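Local atomic coordinates of putative S-adenosyl-L-methionine-dependent Methyltransferase (Methanococcus maripaludis, PDB entry 3DLC), a protein that binds S-adenosylmethionine and is probably a methyltransferase of the Rossmann-like class, its natural substrate not firmly known. Residues N104-I115 with E133-T144. Residues are numbered along the deposited sequence; the frame is centred on the assembly and turned at random. Where two conformers were deposited one is given.
Sequences NIPIEDNYADLI and EIYRILKSGGKT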
ATOM      1  N   ASN A 104      12.436   6.970  -5.053  1.00  8.87           N
ATOM      2  CA  ASN A 104      13.040   7.143  -6.370  1.00  9.43           C
ATOM      3  C   ASN A 104      12.383   6.134  -7.304  1.00  9.27           C
ATOM      4  O   ASN A 104      12.946   5.119  -7.681  1.00 10.60           O
ATOM      5  CB  ASN A 104      14.548   6.951  -6.261  1.00 10.11           C
ATOM      6  CG  ASN A 104      15.225   7.185  -7.560  1.00 12.51           C
ATOM      7  OD1 ASN A 104      14.930   8.168  -8.213  1.00 16.56           O
ATOM      8  ND2 ASN A 104      16.168   6.312  -7.939  1.00 15.23           N
ATOM      9  N   ILE A 105      11.142   6.429  -7.638  1.00  9.26           N
ATOM     10  CA  ILE A 105      10.304   5.451  -8.328  1.00  9.26           C
ATOM     11  C   ILE A 105      10.685   5.341  -9.794  1.00  9.79           C
ATOM     12  O   ILE A 105      10.698   6.354 -10.494  1.00 10.42           O
ATOM     13  CB  ILE A 105       8.808   5.821  -8.211  1.00  8.65           C
ATOM     14  CG1 ILE A 105       8.400   5.963  -6.744  1.00  9.12           C
ATOM     15  CG2 ILE A 105       7.947   4.753  -8.939  1.00 10.10           C
ATOM     16  CD1 ILE A 105       6.938   6.458  -6.524  1.00  9.92           C
ATOM     17  N   PRO A 106      10.972   4.127 -10.279  1.00 10.93           N
ATOM     18  CA  PRO A 106      11.420   3.943 -11.680  1.00 12.42           C
ATOM     19  C   PRO A 106      10.256   3.859 -12.650  1.00 12.67           C
ATOM     20  O   PRO A 106      10.078   2.885 -13.387  1.00 15.50           O
ATOM     21  CB  PRO A 106      12.201   2.636 -11.615  1.00 14.01           C
ATOM     22  CG  PRO A 106      11.444   1.833 -10.631  1.00 14.91           C
ATOM     23  CD  PRO A 106      11.039   2.846  -9.540  1.00 12.35           C
ATOM     24  N   ILE A 107       9.453   4.908 -12.594  1.00 11.77           N
ATOM     25  CA  ILE A 107       8.264   5.062 -13.427  0.67 11.84           C
ATOM     26  C   ILE A 107       8.227   6.502 -13.927  1.00 11.58           C
ATOM     27  O   ILE A 107       8.608   7.431 -13.205  1.00 11.45           O
ATOM     28  CB  ILE A 107       6.981   4.676 -12.624  0.67 11.08           C
ATOM     29  CG1 ILE A 107       7.046   3.203 -12.203  0.67 11.15           C
ATOM     30  CG2 ILE A 107       5.708   4.957 -13.430  0.67 13.85           C
ATOM     31  CD1 ILE A 107       5.923   2.788 -11.259  0.67 12.34           C
ATOM     32  N   GLU A 108       7.784   6.670 -15.166  1.00 12.90           N
ATOM     33  CA  GLU A 108       7.725   7.998 -15.760  1.00 13.99           C
ATOM     34  C   GLU A 108       6.693   8.907 -15.113  1.00 12.73           C
ATOM     35  O   GLU A 108       5.763   8.484 -14.429  1.00 12.05           O
ATOM     36  CB  GLU A 108       7.492   7.946 -17.280  1.00 17.33           C
ATOM     37  CG  GLU A 108       6.145   7.469 -17.747  1.00 22.38           C
ATOM     38  CD  GLU A 108       6.058   7.427 -19.281  1.00 28.40           C
ATOM     39  OE1 GLU A 108       7.098   7.211 -19.941  1.00 33.83           O
ATOM     40  OE2 GLU A 108       4.961   7.607 -19.833  1.00 30.51           O
ATOM     41  N   ASP A 109       6.865  10.178 -15.385  1.00 12.22           N
ATOM     42  CA  ASP A 109       5.953  11.194 -14.907  1.00 12.45           C
ATOM     43  C   ASP A 109       4.527  10.941 -15.417  1.00 10.68           C
ATOM     44  O   ASP A 109       4.327  10.526 -16.563  1.00 12.03           O
ATOM     45  CB  ASP A 109       6.323  12.579 -15.439  1.00 13.84           C
ATOM     46  CG  ASP A 109       7.699  13.075 -15.004  1.00 16.95           C
ATOM     47  OD1 ASP A 109       8.387  12.473 -14.166  1.00 13.62           O
ATOM     48  OD2 ASP A 109       8.099  14.131 -15.541  1.00 20.93           O
ATOM     49  N   ASN A 110       3.545  11.205 -14.555  1.00 10.55           N
ATOM     50  CA  ASN A 110       2.130  11.250 -14.971  1.00 11.25           C
ATOM     51  C   ASN A 110       1.614   9.958 -15.556  1.00 11.87           C
ATOM     52  O   ASN A 110       0.748   9.972 -16.407  1.00 16.02           O
ATOM     53  CB  ASN A 110       1.947  12.387 -15.987  1.00 11.88           C
ATOM     54  CG  ASN A 110       2.352  13.709 -15.425  1.00 13.39           C
ATOM     55  OD1 ASN A 110       2.078  14.010 -14.271  1.00 15.54           O
ATOM     56  ND2 ASN A 110       2.994  14.542 -16.249  1.00 15.63           N
ATOM     57  N   TYR A 111       2.114   8.855 -15.050  1.00 10.52           N
ATOM     58  CA  TYR A 111       1.810   7.541 -15.557  1.00 10.42           C
ATOM     59  C   TYR A 111       0.592   6.842 -14.957  1.00  8.87           C
ATOM     60  O   TYR A 111      -0.111   6.120 -15.678  1.00  9.76           O
ATOM     61  CB  TYR A 111       3.032   6.632 -15.333  1.00 12.46           C
ATOM     62  CG  TYR A 111       2.861   5.215 -15.813  1.00 14.30           C
ATOM     63  CD1 TYR A 111       3.036   4.915 -17.139  1.00 18.22           C
ATOM     64  CD2 TYR A 111       2.525   4.190 -14.930  1.00 15.21           C
ATOM     65  CE1 TYR A 111       2.868   3.611 -17.607  1.00 20.62           C
ATOM     66  CE2 TYR A 111       2.360   2.896 -15.381  1.00 17.07           C
ATOM     67  CZ  TYR A 111       2.541   2.620 -16.710  1.00 17.95           C
ATOM     68  OH  TYR A 111       2.361   1.330 -17.134  1.00 22.89           O
ATOM     69  N   ALA A 112       0.370   7.001 -13.655  1.00  7.93           N
ATOM     70  CA  ALA A 112      -0.562   6.161 -12.923  1.00  7.78           C
ATOM     71  C   ALA A 112      -1.957   6.757 -12.808  1.00  7.24           C
ATOM     72  O   ALA A 112      -2.125   7.846 -12.298  1.00  8.08           O
ATOM     73  CB  ALA A 112       0.009   5.928 -11.488  1.00  8.73           C
ATOM     74  N   ASP A 113      -2.943   5.981 -13.194  1.00  7.19           N
ATOM     75  CA  ASP A 113      -4.328   6.361 -12.920  1.00  7.38           C
ATOM     76  C   ASP A 113      -4.705   6.225 -11.447  1.00  6.64           C
ATOM     77  O   ASP A 113      -5.542   6.953 -10.937  1.00  8.16           O
ATOM     78  CB  ASP A 113      -5.265   5.505 -13.783  1.00  8.05           C
ATOM     79  CG  ASP A 113      -5.072   5.762 -15.267  1.00  9.94           C
ATOM     80  OD1 ASP A 113      -5.345   6.899 -15.714  1.00 14.44           O
ATOM     81  OD2 ASP A 113      -4.656   4.848 -15.971  1.00 11.64           O
ATOM     82  N   LEU A 114      -4.091   5.251 -10.802  1.00  6.67           N
ATOM     83  CA  LEU A 114      -4.370   4.904  -9.416  1.00  6.74           C
ATOM     84  C   LEU A 114      -3.105   4.449  -8.733  1.00  5.77           C
ATOM     85  O   LEU A 114      -2.335   3.705  -9.317  1.00  6.67           O
ATOM     86  CB  LEU A 114      -5.403   3.778  -9.344  1.00  7.25           C
ATOM     87  CG  LEU A 114      -5.781   3.258  -7.965  1.00  8.21           C
ATOM     88  CD1 LEU A 114      -6.485   4.314  -7.106  1.00  9.19           C
ATOM     89  CD2 LEU A 114      -6.659   1.977  -8.124  1.00 10.58           C
ATOM     90  N   ILE A 115      -2.858   4.949  -7.534  1.00  5.65           N
ATOM     91  CA  ILE A 115      -1.737   4.501  -6.710  1.00  5.52           C
ATOM     92  C   ILE A 115      -2.305   4.020  -5.390  1.00  6.04           C
ATOM     93  O   ILE A 115      -3.002   4.777  -4.694  1.00  7.49           O
ATOM     94  CB  ILE A 115      -0.694   5.610  -6.470  1.00  6.16           C
ATOM     95  CG1 ILE A 115      -0.167   6.136  -7.801  1.00  7.43           C
ATOM     96  CG2 ILE A 115       0.401   5.133  -5.557  1.00  7.77           C
ATOM     97  CD1 ILE A 115       0.753   7.370  -7.684  1.00  8.26           C
ATOM     98  N   GLU A 133       7.467  12.010  -4.962  1.00  7.44           N
ATOM     99  CA  GLU A 133       7.569  10.978  -6.015  1.00  7.89           C
ATOM    100  C   GLU A 133       6.198  10.418  -6.404  1.00  7.73           C
ATOM    101  O   GLU A 133       5.893  10.199  -7.573  1.00  8.05           O
ATOM    102  CB  GLU A 133       8.514   9.846  -5.567  1.00  8.39           C
ATOM    103  CG  GLU A 133       9.961  10.176  -5.760  1.00  9.26           C
ATOM    104  CD  GLU A 133      10.284  10.217  -7.243  1.00  9.17           C
ATOM    105  OE1 GLU A 133      10.449   9.134  -7.862  1.00 10.47           O
ATOM    106  OE2 GLU A 133      10.323  11.324  -7.812  1.00  9.94           O
ATOM    107  N   ILE A 134       5.372  10.143  -5.397  1.00  7.41           N
ATOM    108  CA  ILE A 134       4.016   9.670  -5.624  1.00  7.93           C
ATOM    109  C   ILE A 134       3.263  10.669  -6.487  1.00  7.75           C
ATOM    110  O   ILE A 134       2.584  10.312  -7.450  1.00  8.20           O
ATOM    111  CB  ILE A 134       3.319   9.409  -4.284  1.00  7.60           C
ATOM    112  CG1 ILE A 134       3.947   8.157  -3.655  1.00  7.93           C
ATOM    113  CG2 ILE A 134       1.805   9.260  -4.431  1.00  8.43           C
ATOM    114  CD1 ILE A 134       3.661   7.979  -2.155  1.00  9.23           C
ATOM    115  N   TYR A 135       3.376  11.947  -6.153  1.00  7.52           N
ATOM    116  CA  TYR A 135       2.664  12.952  -6.932  1.00  7.77           C
ATOM    117  C   TYR A 135       3.217  13.033  -8.346  1.00  8.48           C
ATOM    118  O   TYR A 135       2.437  13.237  -9.293  1.00  8.98           O
ATOM    119  CB  TYR A 135       2.693  14.316  -6.239  1.00  8.17           C
ATOM    120  CG  TYR A 135       1.572  15.242  -6.640  1.00  8.07           C
ATOM    121  CD1 TYR A 135       0.266  14.907  -6.355  1.00  9.13           C
ATOM    122  CD2 TYR A 135       1.794  16.445  -7.260  1.00 10.07           C
ATOM    123  CE1 TYR A 135      -0.776  15.725  -6.638  1.00 10.00           C
ATOM    124  CE2 TYR A 135       0.722  17.324  -7.551  1.00 10.31           C
ATOM    125  CZ  TYR A 135      -0.556  16.939  -7.228  1.00  9.15           C
ATOM    126  OH  TYR A 135      -1.652  17.726  -7.518  1.00 10.03           O
ATOM    127  N   ARG A 136       4.541  12.873  -8.492  1.00  8.18           N
ATOM    128  CA  ARG A 136       5.141  12.944  -9.793  1.00  9.41           C
ATOM    129  C   ARG A 136       4.591  11.882 -10.750  1.00  8.81           C
ATOM    130  O   ARG A 136       4.338  12.163 -11.937  1.00  9.48           O
ATOM    131  CB  ARG A 136       6.665  12.815  -9.686  1.00  9.49           C
ATOM    132  CG  ARG A 136       7.365  12.862 -11.034  1.00  9.61           C
ATOM    133  CD  ARG A 136       8.877  12.625 -10.917  1.00 10.56           C
ATOM    134  NE  ARG A 136       9.228  11.298 -10.429  1.00 10.04           N
ATOM    135  CZ  ARG A 136       9.150  10.181 -11.148  1.00 11.05           C
ATOM    136  NH1 ARG A 136       8.729  10.191 -12.403  1.00 10.99           N
ATOM    137  NH2 ARG A 136       9.494   9.025 -10.580  1.00 11.47           N
ATOM    138  N   ILE A 137       4.459  10.652 -10.256  1.00  8.02           N
ATOM    139  CA  ILE A 137       4.049   9.546 -11.119  1.00  8.77           C
ATOM    140  C   ILE A 137       2.527   9.454 -11.318  1.00  8.64           C
ATOM    141  O   ILE A 137       2.060   8.705 -12.151  1.00 10.16           O
ATOM    142  CB  ILE A 137       4.620   8.175 -10.649  1.00  8.62           C
ATOM    143  CG1 ILE A 137       4.063   7.755  -9.282  1.00  9.51           C
ATOM    144  CG2 ILE A 137       6.167   8.184 -10.671  1.00 10.74           C
ATOM    145  CD1 ILE A 137       3.985   6.266  -9.091  1.00 10.37           C
ATOM    146  N   LEU A 138       1.757  10.187 -10.538  1.00  8.25           N
ATOM    147  CA  LEU A 138       0.306  10.214 -10.633  1.00  8.41           C
ATOM    148  C   LEU A 138      -0.123  11.027 -11.862  1.00  8.83           C
ATOM    149  O   LEU A 138       0.365  12.133 -12.090  1.00 10.37           O
ATOM    150  CB  LEU A 138      -0.258  10.850  -9.340  1.00  8.67           C
ATOM    151  CG  LEU A 138      -1.763  10.801  -9.119  1.00  9.05           C
ATOM    152  CD1 LEU A 138      -2.274   9.349  -9.112  1.00  9.55           C
ATOM    153  CD2 LEU A 138      -2.108  11.501  -7.795  1.00  9.56           C
ATOM    154  N   LYS A 139      -1.049  10.460 -12.624  0.57  8.62           N
ATOM    155  CA  LYS A 139      -1.622  11.123 -13.776  0.57  9.34           C
ATOM    156  C   LYS A 139      -2.596  12.206 -13.309  0.57 10.25           C
ATOM    157  O   LYS A 139      -3.306  12.047 -12.317  0.57  9.47           O
ATOM    158  CB  LYS A 139      -2.362  10.102 -14.665  0.57  9.61           C
ATOM    159  CG  LYS A 139      -2.705  10.636 -16.037  0.57 10.76           C
ATOM    160  CD  LYS A 139      -3.499   9.592 -16.849  0.57 12.36           C
ATOM    161  CE  LYS A 139      -2.739   8.322 -17.024  0.57 14.49           C
ATOM    162  NZ  LYS A 139      -3.533   7.445 -17.926  0.57 18.01           N
ATOM    163  N   SER A 140      -2.627  13.308 -14.043  0.57 10.87           N
ATOM    164  CA  SER A 140      -3.622  14.342 -13.799  0.57 12.67           C
ATOM    165  C   SER A 140      -4.997  13.671 -13.844  0.57 11.08           C
ATOM    166  O   SER A 140      -5.342  12.969 -14.796  0.57 12.04           O
ATOM    167  CB  SER A 140      -3.504  15.458 -14.841  0.57 14.08           C
ATOM    168  OG  SER A 140      -4.418  16.500 -14.588  0.57 19.45           O
ATOM    169  N   GLY A 141      -5.794  13.927 -12.822  1.00 11.25           N
ATOM    170  CA  GLY A 141      -7.077  13.270 -12.619  1.00 11.39           C
ATOM    171  C   GLY A 141      -6.999  11.956 -11.870  1.00 12.04           C
ATOM    172  O   GLY A 141      -8.010  11.374 -11.550  1.00 14.89           O
ATOM    173  N   GLY A 142      -5.788  11.506 -11.586  1.00 10.70           N
ATOM    174  CA  GLY A 142      -5.536  10.276 -10.851  1.00  9.69           C
ATOM    175  C   GLY A 142      -5.844  10.386  -9.374  1.00 10.19           C
ATOM    176  O   GLY A 142      -5.924  11.483  -8.826  1.00 11.81           O
ATOM    177  N   LYS A 143      -5.918   9.220  -8.724  1.00  7.88           N
ATOM    178  CA  LYS A 143      -6.243   9.097  -7.301  1.00  7.53           C
ATOM    179  C   LYS A 143      -5.241   8.206  -6.581  1.00  7.09           C
ATOM    180  O   LYS A 143      -4.656   7.306  -7.194  1.00  7.75           O
ATOM    181  CB  LYS A 143      -7.640   8.465  -7.101  1.00  8.17           C
ATOM    182  CG  LYS A 143      -8.806   9.199  -7.758  1.00 10.76           C
ATOM    183  CD  LYS A 143      -9.143  10.472  -7.048  1.00 11.66           C
ATOM    184  CE  LYS A 143     -10.340  11.159  -7.681  1.00 13.32           C
ATOM    185  NZ  LYS A 143     -10.712  12.370  -6.964  1.00 13.44           N
ATOM    186  N   THR A 144      -5.082   8.440  -5.280  1.00  6.74           N
ATOM    187  CA  THR A 144      -4.305   7.547  -4.428  1.00  6.51           C
ATOM    188  C   THR A 144      -5.172   6.969  -3.311  1.00  6.36           C
ATOM    189  O   THR A 144      -6.215   7.501  -2.959  1.00  6.85           O
ATOM    190  CB  THR A 144      -3.056   8.212  -3.789  1.00  6.63           C
ATOM    191  OG1 THR A 144      -3.416   9.062  -2.687  1.00  6.25           O
ATOM    192  CG2 THR A 144      -2.277   9.032  -4.778  1.00  8.11           C
TER
HETATM  193  O   HOH W   1       4.801  14.789 -12.833  1.00 22.50           O
HETATM  194  O   HOH W   2      -0.544   5.919 -18.365  1.00 21.44           O
HETATM  195  O   HOH W   3      -3.372   4.853 -18.371  1.00 24.77           O
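Ala112 and Leu138 pair as parallel strands, and Leu114 and Ile115 continue beside Lys143 and Thr144. Ala112 N bonds to Ile137 O at 2.8 Å, and Lys139 N returns to Ala112 O. The type II turn Lys139-Gly142 separates the two paired runs; Lys143 N to Asp113 O and Ile115 N to Lys143 O hold the second. At the helix end, Asn110 N donates to Arg136 O at 2.9 Å.

The guanidinium of Arg136 faces the loop edge-on. Arg136 NH1 and NH2 both grip Ile107 O, NH1 at 2.9 Å and in the carbonyl plane. Arg136 NH1 also meets the anti lone pair of Asp109 OD1 at 2.9 Å. Glu133 holds the other edge, OE2 on NE and OE1 on NH2. Glu133 OE1 also accepts a bond from Ile105 N at 2.8 Å, through its anti lone pair. A bend at chi3 (64°) turns the group toward the loop. A leucine here would probably leave Asp109 and Glu133 without their shared cation and Ile107 O without its two donors.

Ile137 CG2 lies over one guanidinium face, offset toward the rim. Ile115 CD1 packs on Ile137 CD1 at 3.7 Å. The network of Asp109, Arg136 and Glu133 thus ties the loop to helix 127-137, beside the central parallel strands of the Rossmann-like sheet.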